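Local structure of Lmo1076 protein (Listeria monocytogenes serovar 1/2a, 5JQC) at residues 146-151 with 165-170; 182-187 with 233-238; 109-114 with 177-182. The protein is a putative secreted autolysin, possibly with amidase activity, that may degrade the bacterial cell wall; this piece holds three GW (Gly-Trp) domains of the SH3 clan. One frame throughout, in Å; residues are numbered along the deposited sequence. Where two conformers were deposited one is given.

Contact 1: 146-151 with 165-170; sequences KIIKQG and GKTIGW
The indole of Trp-170 carries most of this contact, reaching with its six-membered ring toward the strand of Lys-149, Gln-150 and Gly-151. Lys-149 lays its methylenes obliquely across the far end of the ring: CD of Lys-149 is 3.7 Å from CH2 of Trp-170, and CB and CG of the lysine follow at similar range. CG of Lys-149 stands roughly opposite the backbone N (chi1 -152°) and the chain runs on extended, which lays CB, CG and CD past CH2 of the indole. A second, smaller touch joins CD1 of Ile-148 to OG1 of Thr-167 at 3.9 Å; this CD1 is a methyl and can only pack on the oxygen, whose hydrogen bond goes to NE2 of Gln-162.

The other kind of contact is ring edge against main chain. CZ3 of Trp-170 meets the peptide link between Gln-150 and Gly-151, 3.8 Å from C of Gln-150, which lies in the plane of the indole at its edge. With CG of Trp-170 anti to its own carbonyl carbon (chi1 -67°), the ring is carried toward this link. No hydrogen bond crosses between the segments; the axes of the short segments 146-151 and 166-170 come no closer than 9.1 Å and cross at -66°.

Segments 146-151 and 165-170 both lie in the middle GW domain, and Trp-170 follows Gly-169 as the tryptophan of a Gly-Trp pair. Glu-123 and Val-124 from a loop also touch the indole. Strand 156-163 lies between 144-153 and 166-172 in the antiparallel sheet, while strand 103-112 flanks 144-153 on its other side.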
loop_
_atom_site.group_PDB
_atom_site.type_symbol
_atom_site.label_atom_id
_atom_site.label_comp_id
_atom_site.label_asym_id
_atom_site.label_seq_id
_atom_site.Cartn_x
_atom_site.Cartn_y
_atom_site.Cartn_z
ATOM N N LYS A 146 -2.579 -4.225 -11.004
ATOM C CA LYS A 146 -1.940 -2.923 -11.068
ATOM C C LYS A 146 -1.858 -2.364 -9.651
ATOM O O LYS A 146 -2.871 -2.287 -8.947
ATOM C CB LYS A 146 -2.710 -1.981 -11.992
ATOM C CG LYS A 146 -1.984 -0.680 -12.235
ATOM C CD LYS A 146 -2.793 0.276 -13.097
ATOM C CE LYS A 146 -2.068 1.599 -13.243
ATOM N NZ LYS A 146 -2.948 2.657 -13.807
ATOM N N ILE A 147 -0.656 -1.989 -9.238
ATOM C CA ILE A 147 -0.407 -1.456 -7.906
ATOM C C ILE A 147 -0.435 0.066 -7.998
ATOM O O ILE A 147 0.369 0.665 -8.721
ATOM C CB ILE A 147 0.936 -1.965 -7.370
ATOM C CG1 ILE A 147 0.833 -3.464 -7.042
ATOM C CG2 ILE A 147 1.387 -1.115 -6.196
ATOM C CD1 ILE A 147 2.091 -4.269 -7.372
ATOM N N ILE A 148 -1.364 0.697 -7.278
ATOM C CA ILE A 148 -1.625 2.127 -7.443
ATOM C C ILE A 148 -1.282 2.961 -6.208
ATOM O O ILE A 148 -1.238 4.202 -6.309
ATOM C CB ILE A 148 -3.091 2.376 -7.846
ATOM C CG1 ILE A 148 -4.006 2.043 -6.670
ATOM C CG2 ILE A 148 -3.446 1.537 -9.068
ATOM C CD1 ILE A 148 -5.469 2.030 -7.015
ATOM N N LYS A 149 -1.030 2.342 -5.056
ATOM C CA LYS A 149 -0.746 3.112 -3.854
ATOM C C LYS A 149 -0.080 2.194 -2.842
ATOM O O LYS A 149 -0.326 0.985 -2.838
ATOM C CB LYS A 149 -2.033 3.702 -3.278
ATOM C CG LYS A 149 -1.866 4.972 -2.496
ATOM C CD LYS A 149 -3.180 5.287 -1.795
ATOM C CE LYS A 149 -3.251 6.737 -1.363
ATOM N NZ LYS A 149 -4.647 7.101 -0.993
ATOM N N GLN A 150 0.747 2.776 -1.972
ATOM C CA GLN A 150 1.311 2.026 -0.856
ATOM C C GLN A 150 1.115 2.796 0.438
ATOM O O GLN A 150 0.879 4.009 0.440
ATOM C CB GLN A 150 2.800 1.724 -1.042
ATOM C CG GLN A 150 3.709 2.922 -1.013
ATOM C CD GLN A 150 5.158 2.524 -0.901
ATOM O OE1 GLN A 150 5.611 1.649 -1.620
ATOM N NE2 GLN A 150 5.888 3.140 0.031
ATOM N N GLY A 151 1.207 2.060 1.544
ATOM C CA GLY A 151 1.183 2.627 2.872
ATOM C C GLY A 151 1.773 1.629 3.830
ATOM O O GLY A 151 1.670 0.417 3.600
ATOM N N GLY A 165 -9.102 -3.694 -14.076
ATOM C CA GLY A 165 -9.564 -2.325 -14.075
ATOM C C GLY A 165 -10.303 -1.876 -12.832
ATOM O O GLY A 165 -10.610 -0.682 -12.715
ATOM N N LYS A 166 -10.589 -2.779 -11.893
ATOM C CA LYS A 166 -11.330 -2.457 -10.677
ATOM C C LYS A 166 -10.404 -2.510 -9.455
ATOM O O LYS A 166 -9.720 -3.519 -9.226
ATOM C CB LYS A 166 -12.512 -3.424 -10.494
ATOM C CG LYS A 166 -13.827 -2.999 -11.169
ATOM C CD LYS A 166 -13.759 -3.090 -12.698
ATOM C CE LYS A 166 -15.045 -2.605 -13.394
ATOM N NZ LYS A 166 -14.869 -2.505 -14.880
ATOM N N THR A 167 -10.398 -1.429 -8.670
ATOM C CA THR A 167 -9.659 -1.393 -7.404
ATOM C C THR A 167 -10.228 -2.411 -6.418
ATOM O O THR A 167 -11.395 -2.320 -6.023
ATOM C CB THR A 167 -9.711 0.002 -6.786
ATOM O OG1 THR A 167 -9.157 0.955 -7.690
ATOM C CG2 THR A 167 -8.921 0.027 -5.454
ATOM N N ILE A 168 -9.408 -3.368 -6.005
ATOM C CA ILE A 168 -9.882 -4.447 -5.140
ATOM C C ILE A 168 -9.749 -4.092 -3.666
ATOM O O ILE A 168 -10.640 -4.378 -2.861
ATOM C CB ILE A 168 -9.121 -5.741 -5.466
ATOM C CG1 ILE A 168 -9.294 -6.073 -6.947
ATOM C CG2 ILE A 168 -9.631 -6.871 -4.609
ATOM C CD1 ILE A 168 -10.738 -6.337 -7.337
ATOM N N GLY A 169 -8.637 -3.491 -3.284
ATOM C CA GLY A 169 -8.378 -3.279 -1.870
ATOM C C GLY A 169 -6.885 -3.193 -1.617
ATOM O O GLY A 169 -6.122 -2.748 -2.478
ATOM N N TRP A 170 -6.498 -3.623 -0.424
ATOM C CA TRP A 170 -5.128 -3.532 0.041
ATOM C C TRP A 170 -4.614 -4.910 0.418
ATOM O O TRP A 170 -5.311 -5.705 1.070
ATOM C CB TRP A 170 -5.017 -2.589 1.241
ATOM C CG TRP A 170 -5.305 -1.132 0.926
ATOM C CD1 TRP A 170 -6.537 -0.542 0.779
ATOM C CD2 TRP A 170 -4.343 -0.080 0.778
ATOM N NE1 TRP A 170 -6.397 0.801 0.545
ATOM C CE2 TRP A 170 -5.061 1.112 0.531
ATOM C CE3 TRP A 170 -2.945 -0.028 0.821
ATOM C CZ2 TRP A 170 -4.430 2.333 0.334
ATOM C CZ3 TRP A 170 -2.323 1.186 0.614
ATOM C CH2 TRP A 170 -3.063 2.349 0.382
#

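Contact 2: 182-187 with 233-238; sequences IQSQSN and QAKTAR
Ser-186 and Gln-233 face each other as a hydrogen-bonded antiparallel pair, and their side chains meet on the same face of the sheet. The amide of Gln-233 gives a hydrogen from NE2 to OG of Ser-186 at 3.2 Å, with the hydroxyl oxygen close to the amide plane. OG of Ser-186 sits between its backbone N and carbonyl carbon (chi1 62°), a rotamer that holds it alongside CG of the glutamine. On this face too, Ser-184 lies opposite Lys-235: OG of the serine is 3.9 Å from both CB and CE of Lys-235, whose chain bends back at its last two torsions.

Gln-185 and Ala-234 form the non-hydrogen-bonded pair between them and turn to the other face, where CG of Gln-185 comes 4.1 Å from CB of Ala-234. Ile-182 brings CG2 to the same methyl, and Val-206 from a loop packs on both Ile-182 and Ala-234. Gln-183, extended beyond CG, lies along the turn that follows strand 233-236, its OE1 3.5 Å from N of Ala-237.

The main chains are tied by two bonds between Ser-186 and Gln-233, by N of Lys-235 to O of Ser-184, and by N of Gln-183 to O of Lys-235 (2.9 Å). Gln-183 and Ser-184 thus share Lys-235 in a classic beta bulge, where the chain enters strand 184-194, an edge strand of the third GW domain's sheet.

The bonds across the contact join neutral groups, backbone amides and carbonyls plus one amide-hydroxyl pair, with a small apolar patch of Ile-182, Ala-234 and Val-206 on the face opposite Ser-184 and Ser-186.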
loop_
_atom_site.group_PDB
_atom_site.type_symbol
_atom_site.label_atom_id
_atom_site.label_comp_id
_atom_site.label_asym_id
_atom_site.label_seq_id
_atom_site.Cartn_x
_atom_site.Cartn_y
_atom_site.Cartn_z
ATOM N N ILE A 182 10.048 -1.713 -18.517
ATOM C CA ILE A 182 10.992 -1.467 -19.599
ATOM C C ILE A 182 11.387 0.007 -19.511
ATOM O O ILE A 182 10.565 0.902 -19.743
ATOM C CB ILE A 182 10.398 -1.815 -20.970
ATOM C CG1 ILE A 182 9.944 -3.282 -20.980
ATOM C CG2 ILE A 182 11.416 -1.549 -22.068
ATOM C CD1 ILE A 182 9.298 -3.719 -22.251
ATOM N N GLN A 183 12.646 0.264 -19.153
ATOM C CA GLN A 183 13.110 1.640 -18.996
ATOM C C GLN A 183 13.304 2.328 -20.343
ATOM O O GLN A 183 13.043 3.532 -20.482
ATOM C CB GLN A 183 14.408 1.637 -18.204
ATOM C CG GLN A 183 14.182 1.274 -16.734
ATOM C CD GLN A 183 15.444 0.828 -16.031
ATOM O OE1 GLN A 183 16.427 0.442 -16.673
ATOM N NE2 GLN A 183 15.424 0.874 -14.696
ATOM N N SER A 184 13.773 1.580 -21.341
ATOM C CA SER A 184 13.929 2.108 -22.685
ATOM C C SER A 184 13.929 0.940 -23.662
ATOM O O SER A 184 14.165 -0.221 -23.294
ATOM C CB SER A 184 15.215 2.937 -22.824
ATOM O OG SER A 184 16.347 2.094 -22.637
ATOM N N GLN A 185 13.642 1.264 -24.918
ATOM C CA GLN A 185 13.500 0.248 -25.946
ATOM C C GLN A 185 13.579 0.931 -27.311
ATOM O O GLN A 185 13.059 2.033 -27.488
ATOM C CB GLN A 185 12.173 -0.485 -25.781
ATOM C CG GLN A 185 11.993 -1.625 -26.703
ATOM C CD GLN A 185 10.567 -2.113 -26.679
ATOM O OE1 GLN A 185 10.152 -2.891 -27.534
ATOM N NE2 GLN A 185 9.797 -1.644 -25.698
ATOM N N SER A 186 14.223 0.267 -28.266
ATOM C CA SER A 186 14.440 0.859 -29.572
ATOM C C SER A 186 14.572 -0.252 -30.596
ATOM O O SER A 186 15.043 -1.355 -30.284
ATOM C CB SER A 186 15.698 1.727 -29.585
ATOM O OG SER A 186 16.848 0.926 -29.310
ATOM N N ASN A 187 14.144 0.056 -31.825
ATOM C CA ASN A 187 14.360 -0.831 -32.960
ATOM C C ASN A 187 15.774 -0.649 -33.492
ATOM O O ASN A 187 16.302 0.464 -33.521
ATOM C CB ASN A 187 13.336 -0.560 -34.068
ATOM C CG ASN A 187 11.899 -0.783 -33.608
ATOM O OD1 ASN A 187 11.641 -1.539 -32.673
ATOM N ND2 ASN A 187 10.963 -0.135 -34.273
ATOM N N GLN A 233 16.278 -3.739 -29.017
ATOM C CA GLN A 233 16.958 -3.792 -27.732
ATOM C C GLN A 233 16.097 -3.127 -26.665
ATOM O O GLN A 233 15.357 -2.168 -26.930
ATOM C CB GLN A 233 18.331 -3.118 -27.774
ATOM C CG GLN A 233 18.271 -1.609 -27.707
ATOM C CD GLN A 233 19.642 -0.978 -27.684
ATOM O OE1 GLN A 233 20.640 -1.633 -27.360
ATOM N NE2 GLN A 233 19.702 0.297 -28.033
ATOM N N ALA A 234 16.200 -3.657 -25.445
ATOM C CA ALA A 234 15.428 -3.177 -24.308
ATOM C C ALA A 234 16.292 -3.240 -23.053
ATOM O O ALA A 234 17.100 -4.160 -22.884
ATOM C CB ALA A 234 14.147 -4.001 -24.117
ATOM N N LYS A 235 16.136 -2.246 -22.179
ATOM C CA LYS A 235 16.865 -2.233 -20.916
ATOM C C LYS A 235 15.881 -2.223 -19.755
ATOM O O LYS A 235 14.965 -1.393 -19.720
ATOM C CB LYS A 235 17.812 -1.025 -20.831
ATOM C CG LYS A 235 18.732 -1.038 -19.610
ATOM C CD LYS A 235 19.831 0.025 -19.698
ATOM C CE LYS A 235 19.296 1.426 -20.117
ATOM N NZ LYS A 235 18.669 2.239 -19.014
ATOM N N THR A 236 16.051 -3.170 -18.826
ATOM C CA THR A 236 15.426 -3.118 -17.503
ATOM C C THR A 236 16.508 -3.015 -16.434
ATOM O O THR A 236 17.707 -3.180 -16.700
ATOM C CB THR A 236 14.563 -4.347 -17.203
ATOM O OG1 THR A 236 15.405 -5.505 -17.113
ATOM C CG2 THR A 236 13.506 -4.559 -18.246
ATOM N N ALA A 237 16.051 -2.766 -15.206
ATOM C CA ALA A 237 16.942 -2.741 -14.054
ATOM C C ALA A 237 17.845 -3.973 -13.986
ATOM O O ALA A 237 18.978 -3.874 -13.505
ATOM C CB ALA A 237 16.110 -2.627 -12.777
ATOM N N ARG A 238 17.386 -5.117 -14.488
ATOM C CA ARG A 238 18.141 -6.359 -14.447
ATOM C C ARG A 238 19.129 -6.543 -15.598
ATOM O O ARG A 238 19.995 -7.422 -15.500
ATOM C CB ARG A 238 17.176 -7.546 -14.433
ATOM C CG ARG A 238 16.224 -7.511 -13.252
ATOM C CD ARG A 238 15.609 -8.866 -12.939
ATOM N NE ARG A 238 15.683 -9.160 -11.512
ATOM C CZ ARG A 238 14.917 -8.580 -10.592
ATOM N NH1 ARG A 238 13.998 -7.669 -10.934
ATOM N NH2 ARG A 238 15.073 -8.912 -9.320
#

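Contact 3: 109-114 with 177-182; sequences TGKITA and HVYDKI
Gly-110 and Val-178 pair as antiparallel, non-hydrogen-bonded neighbours, followed by the hydrogen-bonded pair Lys-111 and His-177. In the latter, N of His-177 reaches O of Lys-111 at 2.7 Å in a nearly straight bond (178°), and N of Lys-111 returns to O of His-177. A third bond, N of Tyr-179 to O of Thr-109 at 2.9 Å, lies beyond the Gly-110/Val-178 pair, and a water bridges N of Thr-109 and O of Tyr-179 beyond it. Gly-110, without a side chain, lets the chains close to 3.9 Å between its CA and CA of Val-178.

The ring of Tyr-179 lies alongside residues 109-111. CG of its ring is anti to the carbonyl carbon (chi1 -58°), bringing CD2 to 3.4 Å from CA of Gly-110. OG1 of Thr-109 meets the ring edge in its plane, 3.3 Å from CD2 of Tyr-179. At the far end the phenol OH is 3.3 Å from CB of Lys-111 and hydrogen-bonded to Asp-144. CG1 of Val-178 touches O of Thr-109 at 3.4 Å.

Several polar ends lead across to the next GW domain: NZ of Lys-111 bonds Ser-211, NE2 of His-177 bonds Asn-208, and Ser-211 also touches Tyr-179. Strands 103-112 and 176-178 are thus held together by backbone bonds, while their side chains offer hydrogen-bonding groups to the third domain.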
loop_
_atom_site.group_PDB
_atom_site.type_symbol
_atom_site.label_atom_id
_atom_site.label_comp_id
_atom_site.label_asym_id
_atom_site.label_seq_id
_atom_site.Cartn_x
_atom_site.Cartn_y
_atom_site.Cartn_z
ATOM N N THR A 109 2.942 -2.795 -11.916
ATOM C CA THR A 109 2.157 -3.985 -12.181
ATOM C C THR A 109 2.914 -5.205 -11.690
ATOM O O THR A 109 4.147 -5.201 -11.585
ATOM C CB THR A 109 1.816 -4.146 -13.672
ATOM O OG1 THR A 109 2.947 -4.674 -14.382
ATOM C CG2 THR A 109 1.424 -2.810 -14.275
ATOM N N GLY A 110 2.161 -6.254 -11.394
ATOM C CA GLY A 110 2.777 -7.482 -10.941
ATOM C C GLY A 110 1.753 -8.587 -10.907
ATOM O O GLY A 110 0.602 -8.416 -11.320
ATOM N N LYS A 111 2.194 -9.737 -10.413
ATOM C CA LYS A 111 1.348 -10.914 -10.281
ATOM C C LYS A 111 1.149 -11.195 -8.795
ATOM O O LYS A 111 2.110 -11.145 -8.021
ATOM C CB LYS A 111 1.974 -12.121 -10.982
ATOM C CG LYS A 111 1.228 -13.434 -10.750
ATOM C CD LYS A 111 1.651 -14.534 -11.719
ATOM C CE LYS A 111 1.332 -14.145 -13.162
ATOM N NZ LYS A 111 1.633 -15.263 -14.113
ATOM N N ILE A 112 -0.095 -11.448 -8.396
ATOM C CA ILE A 112 -0.384 -11.820 -7.017
ATOM C C ILE A 112 0.047 -13.267 -6.839
ATOM O O ILE A 112 -0.565 -14.169 -7.408
ATOM C CB ILE A 112 -1.865 -11.641 -6.687
ATOM C CG1 ILE A 112 -2.239 -10.164 -6.779
ATOM C CG2 ILE A 112 -2.146 -12.223 -5.311
ATOM C CD1 ILE A 112 -3.705 -9.897 -6.662
ATOM N N THR A 113 1.108 -13.496 -6.073
ATOM C CA THR A 113 1.638 -14.835 -5.894
ATOM C C THR A 113 1.411 -15.403 -4.501
ATOM O O THR A 113 1.618 -16.605 -4.303
ATOM C CB THR A 113 3.137 -14.865 -6.212
ATOM O OG1 THR A 113 3.756 -13.669 -5.723
ATOM C CG2 THR A 113 3.355 -14.985 -7.706
ATOM N N ALA A 114 0.987 -14.593 -3.536
ATOM C CA ALA A 114 0.624 -15.142 -2.241
ATOM C C ALA A 114 -0.643 -14.484 -1.724
ATOM O O ALA A 114 -0.747 -14.151 -0.542
ATOM C CB ALA A 114 1.764 -14.989 -1.236
ATOM N N HIS A 177 4.414 -10.302 -6.890
ATOM C CA HIS A 177 5.639 -10.327 -7.684
ATOM C C HIS A 177 5.554 -9.146 -8.643
ATOM O O HIS A 177 4.761 -9.167 -9.592
ATOM C CB HIS A 177 5.787 -11.634 -8.453
ATOM C CG HIS A 177 6.976 -11.662 -9.363
ATOM N ND1 HIS A 177 8.188 -12.203 -8.988
ATOM C CD2 HIS A 177 7.151 -11.189 -10.622
ATOM C CE1 HIS A 177 9.051 -12.082 -9.983
ATOM N NE2 HIS A 177 8.447 -11.470 -10.984
ATOM N N VAL A 178 6.371 -8.124 -8.415
ATOM C CA VAL A 178 6.288 -6.915 -9.227
ATOM C C VAL A 178 7.127 -7.081 -10.486
ATOM O O VAL A 178 8.301 -7.482 -10.421
ATOM C CB VAL A 178 6.738 -5.686 -8.430
ATOM C CG1 VAL A 178 6.458 -4.416 -9.234
ATOM C CG2 VAL A 178 6.029 -5.647 -7.076
ATOM N N TYR A 179 6.526 -6.773 -11.639
ATOM C CA TYR A 179 7.258 -6.790 -12.895
ATOM C C TYR A 179 8.172 -5.580 -12.980
ATOM O O TYR A 179 7.813 -4.485 -12.538
ATOM C CB TYR A 179 6.301 -6.801 -14.089
ATOM C CG TYR A 179 5.349 -7.986 -14.070
ATOM C CD1 TYR A 179 5.829 -9.280 -14.033
ATOM C CD2 TYR A 179 3.973 -7.796 -14.109
ATOM C CE1 TYR A 179 4.972 -10.349 -14.029
ATOM C CE2 TYR A 179 3.112 -8.843 -14.099
ATOM C CZ TYR A 179 3.607 -10.126 -14.060
ATOM O OH TYR A 179 2.734 -11.189 -14.064
ATOM N N ASP A 180 9.374 -5.805 -13.529
ATOM C CA ASP A 180 10.260 -4.716 -13.930
ATOM C C ASP A 180 9.635 -3.952 -15.075
ATOM O O ASP A 180 9.097 -4.560 -16.009
ATOM C CB ASP A 180 11.610 -5.236 -14.427
ATOM C CG ASP A 180 12.333 -6.081 -13.417
ATOM O OD1 ASP A 180 12.324 -5.724 -12.215
ATOM O OD2 ASP A 180 12.937 -7.092 -13.855
ATOM N N LYS A 181 9.751 -2.619 -15.035
ATOM C CA LYS A 181 9.384 -1.792 -16.190
ATOM C C LYS A 181 10.469 -1.843 -17.259
ATOM O O LYS A 181 11.660 -2.001 -16.957
ATOM C CB LYS A 181 9.160 -0.333 -15.791
ATOM C CG LYS A 181 8.024 -0.129 -14.813
ATOM C CD LYS A 181 7.975 1.327 -14.396
ATOM C CE LYS A 181 6.705 1.646 -13.624
ATOM N NZ LYS A 181 5.505 1.538 -14.505
ATOM N N ILE A 182 10.048 -1.713 -18.517
ATOM C CA ILE A 182 10.992 -1.467 -19.599
ATOM C C ILE A 182 11.387 0.007 -19.511
ATOM O O ILE A 182 10.565 0.902 -19.743
ATOM C CB ILE A 182 10.398 -1.815 -20.970
ATOM C CG1 ILE A 182 9.944 -3.282 -20.980
ATOM C CG2 ILE A 182 11.416 -1.549 -22.068
ATOM C CD1 ILE A 182 9.298 -3.719 -22.251
HETATM O O HOH W 1 6.060 -2.671 -12.332
#

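How the contacts relate
Contacts 1 and 3 belong to the middle GW domain and reach one five-stranded antiparallel sheet, through the neighbouring strands 144-153 and 103-112; their centres are 13 Å apart, and CD1 of Ile-147 packs on CG2 of Val-178. Along the chain, contact 1 falls wholly between the two segments of contact 3. Contact 2 follows in the third domain, about 17 Å from contact 3 and 26 Å from contact 1, centre to centre. Contacts 2 and 3 share Ile-182, where the linker enters strand 184-194, and a salt bridge joins Asp-180 to Arg-238. Contact 3 thus connects the two domains, giving their junction defined side-chain bonds.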